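Local coordinates for protein N-acetylglucosaminidase (Paenibacillus barengoltzii, PDB 6INX) that probably hydrolyses glycosidic bonds of N-acetylglucosamine-containing sugars as a family 18 glycoside hydrolase built on a TIM barrel, at residues A[4-8]-A[313-319]; A[108-114]-A[126-130]; A[279-283]-A[302-308]. All coordinates share one frame; numbering follows the deposited sequence.

Contact 1 (A[4-8]-A[313-319]); sequences NYVVA and VKAQELA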
loop_
_atom_site.group_PDB
_atom_site.type_symbol
_atom_site.label_atom_id
_atom_site.label_comp_id
_atom_site.label_asym_id
_atom_site.label_seq_id
_atom_site.Cartn_x
_atom_site.Cartn_y
_atom_site.Cartn_z
ATOM N N ASN A 4 -0.210 -20.392 28.647
ATOM C CA ASN A 4 -0.533 -19.005 28.963
ATOM C C ASN A 4 -0.233 -18.098 27.779
ATOM O O ASN A 4 0.733 -18.305 27.047
ATOM C CB ASN A 4 0.249 -18.531 30.187
ATOM C CG ASN A 4 0.185 -19.514 31.333
ATOM O OD1 ASN A 4 -0.756 -19.500 32.129
ATOM N ND2 ASN A 4 1.185 -20.384 31.420
ATOM N N TYR A 5 -1.073 -17.090 27.596
ATOM C CA TYR A 5 -0.919 -16.141 26.507
ATOM C C TYR A 5 -0.966 -14.728 27.066
ATOM O O TYR A 5 -1.529 -14.478 28.134
ATOM C CB TYR A 5 -2.023 -16.325 25.456
ATOM C CG TYR A 5 -1.982 -17.668 24.761
ATOM C CD1 TYR A 5 -1.131 -17.888 23.686
ATOM C CD2 TYR A 5 -2.799 -18.714 25.180
ATOM C CE1 TYR A 5 -1.089 -19.116 23.043
ATOM C CE2 TYR A 5 -2.766 -19.944 24.546
ATOM C CZ TYR A 5 -1.909 -20.140 23.483
ATOM O OH TYR A 5 -1.870 -21.361 22.850
ATOM N N VAL A 6 -0.356 -13.804 26.322
ATOM C CA VAL A 6 -0.447 -12.385 26.649
ATOM C C VAL A 6 -1.854 -11.897 26.340
ATOM O O VAL A 6 -2.381 -12.133 25.245
ATOM C CB VAL A 6 0.593 -11.584 25.847
ATOM C CG1 VAL A 6 0.326 -10.088 25.965
ATOM C CG2 VAL A 6 2.004 -11.913 26.297
ATOM N N VAL A 7 -2.480 -11.241 27.310
ATOM C CA VAL A 7 -3.712 -10.481 27.104
ATOM C C VAL A 7 -3.397 -9.066 27.576
ATOM O O VAL A 7 -3.445 -8.770 28.779
ATOM C CB VAL A 7 -4.908 -11.081 27.850
ATOM C CG1 VAL A 7 -6.163 -10.245 27.611
ATOM C CG2 VAL A 7 -5.135 -12.537 27.431
ATOM N N ALA A 8 -3.041 -8.187 26.644
ATOM C CA ALA A 8 -2.485 -6.884 26.978
ATOM C C ALA A 8 -3.440 -5.787 26.535
ATOM O O ALA A 8 -3.859 -5.750 25.376
ATOM C CB ALA A 8 -1.114 -6.696 26.331
ATOM N N VAL A 313 -3.768 -17.193 17.019
ATOM C CA VAL A 313 -2.644 -17.102 17.948
ATOM C C VAL A 313 -2.270 -18.484 18.469
ATOM O O VAL A 313 -1.090 -18.849 18.520
ATOM C CB VAL A 313 -2.985 -16.128 19.091
ATOM C CG1 VAL A 313 -2.092 -16.350 20.303
ATOM C CG2 VAL A 313 -2.870 -14.683 18.608
ATOM N N LYS A 314 -3.274 -19.286 18.824
ATOM C CA LYS A 314 -3.010 -20.622 19.351
ATOM C C LYS A 314 -2.430 -21.535 18.278
ATOM O O LYS A 314 -1.439 -22.233 18.514
ATOM C CB LYS A 314 -4.294 -21.219 19.931
ATOM C CG LYS A 314 -4.820 -20.496 21.158
ATOM C CD LYS A 314 -6.170 -21.063 21.562
ATOM C CE LYS A 314 -6.518 -20.695 22.981
ATOM N NZ LYS A 314 -7.904 -21.125 23.319
ATOM N N ALA A 315 -3.023 -21.529 17.082
ATOM C CA ALA A 315 -2.578 -22.433 16.031
ATOM C C ALA A 315 -1.172 -22.089 15.562
ATOM O O ALA A 315 -0.369 -22.986 15.273
ATOM C CB ALA A 315 -3.558 -22.398 14.858
ATOM N N GLN A 316 -0.853 -20.799 15.484
ATOM C CA GLN A 316 0.435 -20.333 14.996
ATOM C C GLN A 316 1.463 -20.183 16.104
ATOM O O GLN A 316 2.621 -19.866 15.812
ATOM C CB GLN A 316 0.277 -19.002 14.245
ATOM C CG GLN A 316 -0.680 -19.078 13.051
ATOM C CD GLN A 316 -0.285 -20.155 12.053
ATOM O OE1 GLN A 316 -1.136 -20.892 11.545
ATOM N NE2 GLN A 316 1.004 -20.255 11.771
ATOM N N GLU A 317 1.058 -20.399 17.357
ATOM C CA GLU A 317 1.963 -20.379 18.504
ATOM C C GLU A 317 2.594 -19.002 18.702
ATOM O O GLU A 317 3.797 -18.869 18.947
ATOM C CB GLU A 317 2.997 -21.506 18.434
ATOM C CG GLU A 317 2.329 -22.871 18.274
ATOM C CD GLU A 317 3.266 -24.040 18.510
ATOM O OE1 GLU A 317 4.497 -23.830 18.579
ATOM O OE2 GLU A 317 2.761 -25.177 18.632
ATOM N N LEU A 318 1.760 -17.972 18.606
ATOM C CA LEU A 318 2.191 -16.611 18.874
ATOM C C LEU A 318 2.099 -16.328 20.375
ATOM O O LEU A 318 1.644 -17.162 21.166
ATOM C CB LEU A 318 1.359 -15.628 18.058
ATOM C CG LEU A 318 1.296 -15.919 16.560
ATOM C CD1 LEU A 318 0.496 -14.842 15.844
ATOM C CD2 LEU A 318 2.698 -16.038 15.979
ATOM N N ALA A 319 2.520 -15.127 20.778
ATOM C CA ALA A 319 2.571 -14.796 22.200
ATOM C C ALA A 319 1.203 -14.448 22.776
ATOM O O ALA A 319 0.931 -14.746 23.946
ATOM C CB ALA A 319 3.546 -13.644 22.450
HETATM O O HOH W 1 0.003 -21.994 20.985
#
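Val6 and Tyr5 meet the carbonyl of Ala319, and the contact is tightest there. Val6 N gives a nearly straight hydrogen bond to Ala319 O (2.9 Å, 171° at the hydrogen), and the same oxygen lies 3.5 Å from Tyr5 CA in a CA-H...O contact. Beyond CA the phenol ring begins. With its CG turned to the side of the backbone N (chi1 -64°), Tyr5 lies along the loop that leaves helix 303-316, and the carbonyl oxygens of Leu318 and Ala319 face the ring edge in its plane, with Leu318 O 3.8 Å from Tyr5 CD1. Val313 CG1 reaches Tyr5 CD1 as well, at 3.8 Å.

In the fold, this is where the family 18 TIM barrel closes on itself. Strand 6-12, the first of the barrel, pairs in parallel with strand 320-324, the last, and the chain turns from helix to strand through a Schellman motif in which Glu317 takes positive phi. Ala319 offers its carbonyl just before that last strand, while Val6 and Ala319 also share a neighbour in Val231 of strand 230-235.

Towards the hydroxyl, Tyr5 and Lys314 are both partly exposed, and a water takes part. The Lys314 side chain crosses the tyrosine at about a right angle, putting its CG 3.5 Å from Tyr5 OH, and its ammonium runs on to the carbonyl of Gly341. The hydroxyl itself is linked to the helix through a water, 2.7 Å from Tyr5 OH, which donates to Lys314 O at 2.9 Å.

Contact 2 (A[108-114]-A[126-130]); sequences LDWEYPC and DKANF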
loop_
_atom_site.group_PDB
_atom_site.type_symbol
_atom_site.label_atom_id
_atom_site.label_comp_id
_atom_site.label_asym_id
_atom_site.label_seq_id
_atom_site.Cartn_x
_atom_site.Cartn_y
_atom_site.Cartn_z
ATOM N N LEU A 108 7.735 1.146 24.158
ATOM C CA LEU A 108 8.057 2.277 23.295
ATOM C C LEU A 108 7.168 2.265 22.059
ATOM O O LEU A 108 7.137 1.275 21.321
ATOM C CB LEU A 108 9.519 2.226 22.863
ATOM C CG LEU A 108 10.109 3.608 22.600
ATOM C CD1 LEU A 108 10.367 4.324 23.918
ATOM C CD2 LEU A 108 11.391 3.489 21.791
ATOM N N ASP A 109 6.468 3.383 21.825
ATOM C CA ASP A 109 5.518 3.494 20.721
ATOM C C ASP A 109 5.908 4.658 19.810
ATOM O O ASP A 109 5.153 5.621 19.655
ATOM C CB ASP A 109 4.112 3.698 21.302
ATOM C CG ASP A 109 3.026 3.597 20.270
ATOM O OD1 ASP A 109 3.306 3.126 19.150
ATOM O OD2 ASP A 109 1.877 3.978 20.587
ATOM N N TRP A 110 7.096 4.585 19.222
ATOM C CA TRP A 110 7.562 5.552 18.232
ATOM C C TRP A 110 6.943 5.193 16.884
ATOM O O TRP A 110 7.149 4.093 16.369
ATOM C CB TRP A 110 9.091 5.454 18.180
ATOM C CG TRP A 110 9.822 6.274 17.134
ATOM C CD1 TRP A 110 9.292 7.145 16.220
ATOM C CD2 TRP A 110 11.234 6.286 16.920
ATOM N NE1 TRP A 110 10.294 7.691 15.446
ATOM C CE2 TRP A 110 11.497 7.180 15.857
ATOM C CE3 TRP A 110 12.307 5.636 17.534
ATOM C CZ2 TRP A 110 12.783 7.430 15.396
ATOM C CZ3 TRP A 110 13.585 5.901 17.086
ATOM C CH2 TRP A 110 13.813 6.775 16.010
ATOM N N GLU A 111 6.165 6.111 16.317
ATOM C CA GLU A 111 5.416 5.820 15.097
ATOM C C GLU A 111 5.849 6.788 14.002
ATOM O O GLU A 111 5.229 7.838 13.839
ATOM C CB GLU A 111 3.906 5.915 15.395
ATOM C CG GLU A 111 3.476 4.930 16.490
ATOM C CD GLU A 111 1.971 4.901 16.744
ATOM O OE1 GLU A 111 1.202 5.432 15.930
ATOM O OE2 GLU A 111 1.559 4.328 17.779
ATOM N N TYR A 112 6.910 6.467 13.259
ATOM C CA TYR A 112 7.683 5.222 13.337
ATOM C C TYR A 112 9.111 5.586 12.924
ATOM O O TYR A 112 9.302 6.579 12.224
ATOM C CB TYR A 112 7.170 4.187 12.319
ATOM C CG TYR A 112 5.664 4.021 12.241
ATOM C CD1 TYR A 112 4.994 3.120 13.066
ATOM C CD2 TYR A 112 4.917 4.759 11.324
ATOM C CE1 TYR A 112 3.601 2.973 12.986
ATOM C CE2 TYR A 112 3.555 4.617 11.240
ATOM C CZ TYR A 112 2.903 3.727 12.058
ATOM O OH TYR A 112 1.528 3.620 11.948
ATOM N N PRO A 113 10.109 4.777 13.287
ATOM C CA PRO A 113 11.482 5.065 12.844
ATOM C C PRO A 113 11.550 5.204 11.329
ATOM O O PRO A 113 11.059 4.340 10.598
ATOM C CB PRO A 113 12.269 3.837 13.320
ATOM C CG PRO A 113 11.495 3.317 14.497
ATOM C CD PRO A 113 10.040 3.582 14.154
ATOM N N CYS A 114 12.117 6.328 10.862
ATOM C CA CYS A 114 12.310 6.715 9.461
ATOM C C CYS A 114 11.109 7.425 8.845
ATOM O O CYS A 114 11.208 7.895 7.705
ATOM C CB CYS A 114 12.747 5.558 8.539
ATOM S SG CYS A 114 14.275 4.708 9.019
ATOM N N ASP A 126 17.346 6.748 11.457
ATOM C CA ASP A 126 16.519 6.131 12.493
ATOM C C ASP A 126 16.589 4.608 12.443
ATOM O O ASP A 126 16.368 3.944 13.461
ATOM C CB ASP A 126 15.049 6.528 12.329
ATOM C CG ASP A 126 14.778 7.993 12.550
ATOM O OD1 ASP A 126 15.623 8.727 13.122
ATOM O OD2 ASP A 126 13.669 8.404 12.157
ATOM N N LYS A 127 16.838 4.038 11.264
ATOM C CA LYS A 127 16.853 2.580 11.156
ATOM C C LYS A 127 17.929 1.972 12.050
ATOM O O LYS A 127 17.659 1.051 12.830
ATOM C CB LYS A 127 17.037 2.182 9.690
ATOM C CG LYS A 127 17.056 0.685 9.455
ATOM C CD LYS A 127 16.921 0.381 7.979
ATOM C CE LYS A 127 17.078 -1.107 7.712
ATOM N NZ LYS A 127 16.786 -1.393 6.276
ATOM N N ALA A 128 19.154 2.493 11.973
ATOM C CA ALA A 128 20.195 2.019 12.877
ATOM C C ALA A 128 20.005 2.569 14.286
ATOM O O ALA A 128 20.235 1.855 15.270
ATOM C CB ALA A 128 21.570 2.405 12.324
ATOM N N ASN A 129 19.540 3.820 14.405
ATOM C CA ASN A 129 19.489 4.467 15.716
ATOM C C ASN A 129 18.415 3.860 16.618
ATOM O O ASN A 129 18.562 3.878 17.844
ATOM C CB ASN A 129 19.265 5.978 15.557
ATOM C CG ASN A 129 20.467 6.682 14.983
ATOM O OD1 ASN A 129 21.558 6.124 14.945
ATOM N ND2 ASN A 129 20.274 7.897 14.518
ATOM N N PHE A 130 17.333 3.329 16.034
ATOM C CA PHE A 130 16.294 2.668 16.828
ATOM C C PHE A 130 16.855 1.451 17.555
ATOM O O PHE A 130 16.561 1.232 18.738
ATOM C CB PHE A 130 15.147 2.277 15.884
ATOM C CG PHE A 130 13.932 1.659 16.543
ATOM C CD1 PHE A 130 13.273 2.281 17.601
ATOM C CD2 PHE A 130 13.394 0.479 16.025
ATOM C CE1 PHE A 130 12.124 1.731 18.147
ATOM C CE2 PHE A 130 12.249 -0.079 16.568
ATOM C CZ PHE A 130 11.610 0.544 17.631
#
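Trp110 and Phe130 each turn their ring carbon CG away from their own backbone nitrogen (chi1 175° and -176°), which sends the indole from the strand side and the phenyl from the helix side into the same buried space. This is a strand-to-helix junction of the TIM barrel. Strand 105-109 runs out into a loop, and helix 126-148 returns from it. The sequence across 108-111 is the end of the DxxDxDxE signature of family 18, whose final glutamate, matching Glu111, probably serves as the general acid as in relatives. A cis peptide bond precedes Tyr112 in the same loop.

The two rings meet obliquely, their planes at 86°, and Trp110 CE3 comes within 3.5 Å of Phe130 CD1. Pro113 fills the angle between them. Pro113 CG sits 3.6 Å from the centroid of the Phe130 ring as a CH-pi contact, and the same atom lies 3.8 Å above the Trp110 plane, so one methylene covers a face of both rings. At the Phe130 edge, Leu108 CD2 touches Phe130 CE1 at 4.1 Å. Phe77 stacks on the indole from helix 77-81.

The first turn of the helix adds a polar tie. Asp126 sets its carboxylate at the edge of the indole, and Asp126 OD2 accepts from Cys114 N (2.9 Å) through its anti lone pair. Ser123 N donates to that same oxygen, while OD1 is taken by Ser78, so both buried oxygens have partners. Beyond the bond, Cys114 SG packs 3.8 Å from Lys127 CB.

Contact 3 (A[279-283]-A[302-308]); sequences VRYWD and DEMSIRY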
loop_
_atom_site.group_PDB
_atom_site.type_symbol
_atom_site.label_atom_id
_atom_site.label_comp_id
_atom_site.label_asym_id
_atom_site.label_seq_id
_atom_site.Cartn_x
_atom_site.Cartn_y
_atom_site.Cartn_z
ATOM N N VAL A 279 -26.356 -2.319 7.766
ATOM C CA VAL A 279 -26.425 -3.773 7.781
ATOM C C VAL A 279 -25.044 -4.327 8.106
ATOM O O VAL A 279 -24.036 -3.875 7.544
ATOM C CB VAL A 279 -26.918 -4.302 6.426
ATOM C CG1 VAL A 279 -26.981 -5.813 6.446
ATOM C CG2 VAL A 279 -28.271 -3.698 6.092
ATOM N N ARG A 280 -24.989 -5.294 9.017
ATOM C CA ARG A 280 -23.741 -5.994 9.285
ATOM C C ARG A 280 -23.532 -7.121 8.284
ATOM O O ARG A 280 -24.420 -7.959 8.068
ATOM C CB ARG A 280 -23.712 -6.550 10.707
ATOM C CG ARG A 280 -22.460 -7.370 11.005
ATOM C CD ARG A 280 -22.611 -8.120 12.310
ATOM N NE ARG A 280 -21.398 -8.822 12.744
ATOM C CZ ARG A 280 -21.061 -10.061 12.388
ATOM N NH1 ARG A 280 -21.818 -10.757 11.535
ATOM N NH2 ARG A 280 -19.951 -10.613 12.866
ATOM N N TYR A 281 -22.353 -7.134 7.680
ATOM C CA TYR A 281 -21.907 -8.203 6.809
ATOM C C TYR A 281 -20.675 -8.857 7.415
ATOM O O TYR A 281 -19.937 -8.241 8.193
ATOM C CB TYR A 281 -21.579 -7.654 5.422
ATOM C CG TYR A 281 -22.777 -7.010 4.770
ATOM C CD1 TYR A 281 -23.818 -7.791 4.265
ATOM C CD2 TYR A 281 -22.886 -5.633 4.674
ATOM C CE1 TYR A 281 -24.914 -7.213 3.678
ATOM C CE2 TYR A 281 -23.985 -5.039 4.081
ATOM C CZ TYR A 281 -24.997 -5.839 3.579
ATOM O OH TYR A 281 -26.098 -5.253 3.001
ATOM N N TRP A 282 -20.479 -10.125 7.088
ATOM C CA TRP A 282 -19.320 -10.883 7.527
ATOM C C TRP A 282 -18.503 -11.267 6.305
ATOM O O TRP A 282 -19.033 -11.857 5.356
ATOM C CB TRP A 282 -19.744 -12.134 8.305
ATOM C CG TRP A 282 -18.599 -13.009 8.739
ATOM C CD1 TRP A 282 -18.238 -14.214 8.212
ATOM C CD2 TRP A 282 -17.646 -12.733 9.784
ATOM N NE1 TRP A 282 -17.131 -14.707 8.861
ATOM C CE2 TRP A 282 -16.748 -13.815 9.828
ATOM C CE3 TRP A 282 -17.471 -11.677 10.683
ATOM C CZ2 TRP A 282 -15.698 -13.877 10.740
ATOM C CZ3 TRP A 282 -16.420 -11.743 11.587
ATOM C CH2 TRP A 282 -15.551 -12.832 11.607
ATOM N N ASP A 283 -17.224 -10.902 6.314
ATOM C CA ASP A 283 -16.289 -11.295 5.261
ATOM C C ASP A 283 -15.673 -12.627 5.674
ATOM O O ASP A 283 -14.803 -12.679 6.549
ATOM C CB ASP A 283 -15.234 -10.206 5.085
ATOM C CG ASP A 283 -14.333 -10.445 3.899
ATOM O OD1 ASP A 283 -14.037 -11.618 3.605
ATOM O OD2 ASP A 283 -13.895 -9.447 3.283
ATOM N N ASP A 302 -15.188 -7.461 16.224
ATOM C CA ASP A 302 -16.231 -7.842 17.175
ATOM C C ASP A 302 -15.857 -9.134 17.889
ATOM O O ASP A 302 -14.727 -9.605 17.760
ATOM C CB ASP A 302 -17.615 -7.902 16.502
ATOM C CG ASP A 302 -17.746 -9.016 15.470
ATOM O OD1 ASP A 302 -16.809 -9.812 15.281
ATOM O OD2 ASP A 302 -18.818 -9.105 14.839
ATOM N N GLU A 303 -16.789 -9.725 18.648
ATOM C CA GLU A 303 -16.460 -10.973 19.333
ATOM C C GLU A 303 -16.126 -12.087 18.344
ATOM O O GLU A 303 -15.303 -12.961 18.646
ATOM C CB GLU A 303 -17.610 -11.398 20.254
ATOM C CG GLU A 303 -17.985 -10.358 21.305
ATOM C CD GLU A 303 -19.114 -9.440 20.862
ATOM O OE1 GLU A 303 -19.101 -8.952 19.706
ATOM O OE2 GLU A 303 -20.033 -9.212 21.671
ATOM N N MET A 304 -16.731 -12.056 17.156
ATOM C CA MET A 304 -16.503 -13.094 16.151
ATOM C C MET A 304 -15.089 -13.004 15.573
ATOM O O MET A 304 -14.358 -14.000 15.521
ATOM C CB MET A 304 -17.563 -12.956 15.053
ATOM C CG MET A 304 -17.709 -14.115 14.081
ATOM S SD MET A 304 -19.136 -13.864 12.985
ATOM C CE MET A 304 -20.501 -14.164 14.107
ATOM N N SER A 305 -14.675 -11.811 15.150
ATOM C CA SER A 305 -13.323 -11.672 14.619
ATOM C C SER A 305 -12.271 -11.872 15.708
ATOM O O SER A 305 -11.208 -12.446 15.451
ATOM C CB SER A 305 -13.160 -10.316 13.926
ATOM O OG SER A 305 -13.409 -9.231 14.806
ATOM N N ILE A 306 -12.564 -11.437 16.936
ATOM C CA ILE A 306 -11.636 -11.666 18.036
ATOM C C ILE A 306 -11.445 -13.163 18.292
ATOM O O ILE A 306 -10.315 -13.627 18.487
ATOM C CB ILE A 306 -12.076 -10.886 19.287
ATOM C CG1 ILE A 306 -11.795 -9.391 19.098
ATOM C CG2 ILE A 306 -11.382 -11.415 20.538
ATOM C CD1 ILE A 306 -12.393 -8.523 20.209
ATOM N N ARG A 307 -12.532 -13.958 18.268
ATOM C CA ARG A 307 -12.343 -15.404 18.445
ATOM C C ARG A 307 -11.446 -15.969 17.359
ATOM O O ARG A 307 -10.569 -16.792 17.635
ATOM C CB ARG A 307 -13.675 -16.180 18.496
ATOM C CG ARG A 307 -13.595 -17.746 18.426
ATOM C CD ARG A 307 -12.911 -18.214 19.691
ATOM N NE ARG A 307 -12.768 -19.646 19.847
ATOM C CZ ARG A 307 -13.457 -20.392 20.717
ATOM N NH1 ARG A 307 -14.366 -19.848 21.539
ATOM N NH2 ARG A 307 -13.202 -21.713 20.791
ATOM N N TYR A 308 -11.647 -15.539 16.109
ATOM C CA TYR A 308 -10.778 -16.015 15.040
ATOM C C TYR A 308 -9.330 -15.597 15.273
ATOM O O TYR A 308 -8.407 -16.380 15.026
ATOM C CB TYR A 308 -11.271 -15.519 13.678
ATOM C CG TYR A 308 -12.358 -16.377 13.060
ATOM C CD1 TYR A 308 -12.058 -17.617 12.506
ATOM C CD2 TYR A 308 -13.675 -15.935 13.017
ATOM C CE1 TYR A 308 -13.051 -18.404 11.936
ATOM C CE2 TYR A 308 -14.678 -16.718 12.445
ATOM C CZ TYR A 308 -14.354 -17.949 11.913
ATOM O OH TYR A 308 -15.340 -18.736 11.342
HETATM O O HOH W 2 -20.805 -7.276 15.412
HETATM O O HOH W 3 -16.056 -17.464 8.782
#
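Strand 279-283 and the start of helix 303-316 run almost the same way, their axes 15° apart and 10.9 Å distant at closest approach, so Arg280, Trp282 and the helix side chains have to bridge the gap. Arg280 stretches out to Asp302, its guanidinium nearly coplanar with the carboxylate. Arg280 NH2 meets the syn lone pair of Asp302 OD2 at 2.7 Å, a salt bridge that a weak bond from NE and a shared water supplement. Asp302 OD1 accepts from Ser305 N at 2.9 Å, while Ser305 OG, also hydrogen-bonded to Asp301 OD1, accepts from Asp302 N. These reciprocal bonds make a capping box at the start of the helix. The strand is an outermost one of the antiparallel sheet inserted between the last two barrel strands, as in many family 18 chitinases.

Were Asp302 an alanine, the guanidinium would probably lose its carboxylate mate and the first helical turn its side-chain cap. Extended to the sulfur (chi1 -166°, chi2 173°), Met304 lays SD over one face of the Trp282 six-membered ring, 3.6 Å from its centroid, a Met-aromatic contact. Tyr308 CE2 reaches Trp282 CZ2 at 3.5 Å, and a water joins Trp282 NE1 to Tyr308 OH.

How the contacts relate
From the N terminus, the chain enters at 4-8 on the first barrel strand, and contact 1 closes only some 300 residues later at 313-319, beside the last strand. Both other contacts nest inside that long loop. Contact 2 comes first and closes a short one, joining the end of strand 105-109 to the helix that follows it. Contact 3 then spans an excursion from 279-283 to 302-308 and ties the inserted antiparallel sheet to helix 303-316. That helix is shared with contact 1, its start serving contact 3 and its end contact 1. Contacts 2 and 3 follow in series, on opposite sides of the chain's centre, their own centres about 33 Å apart.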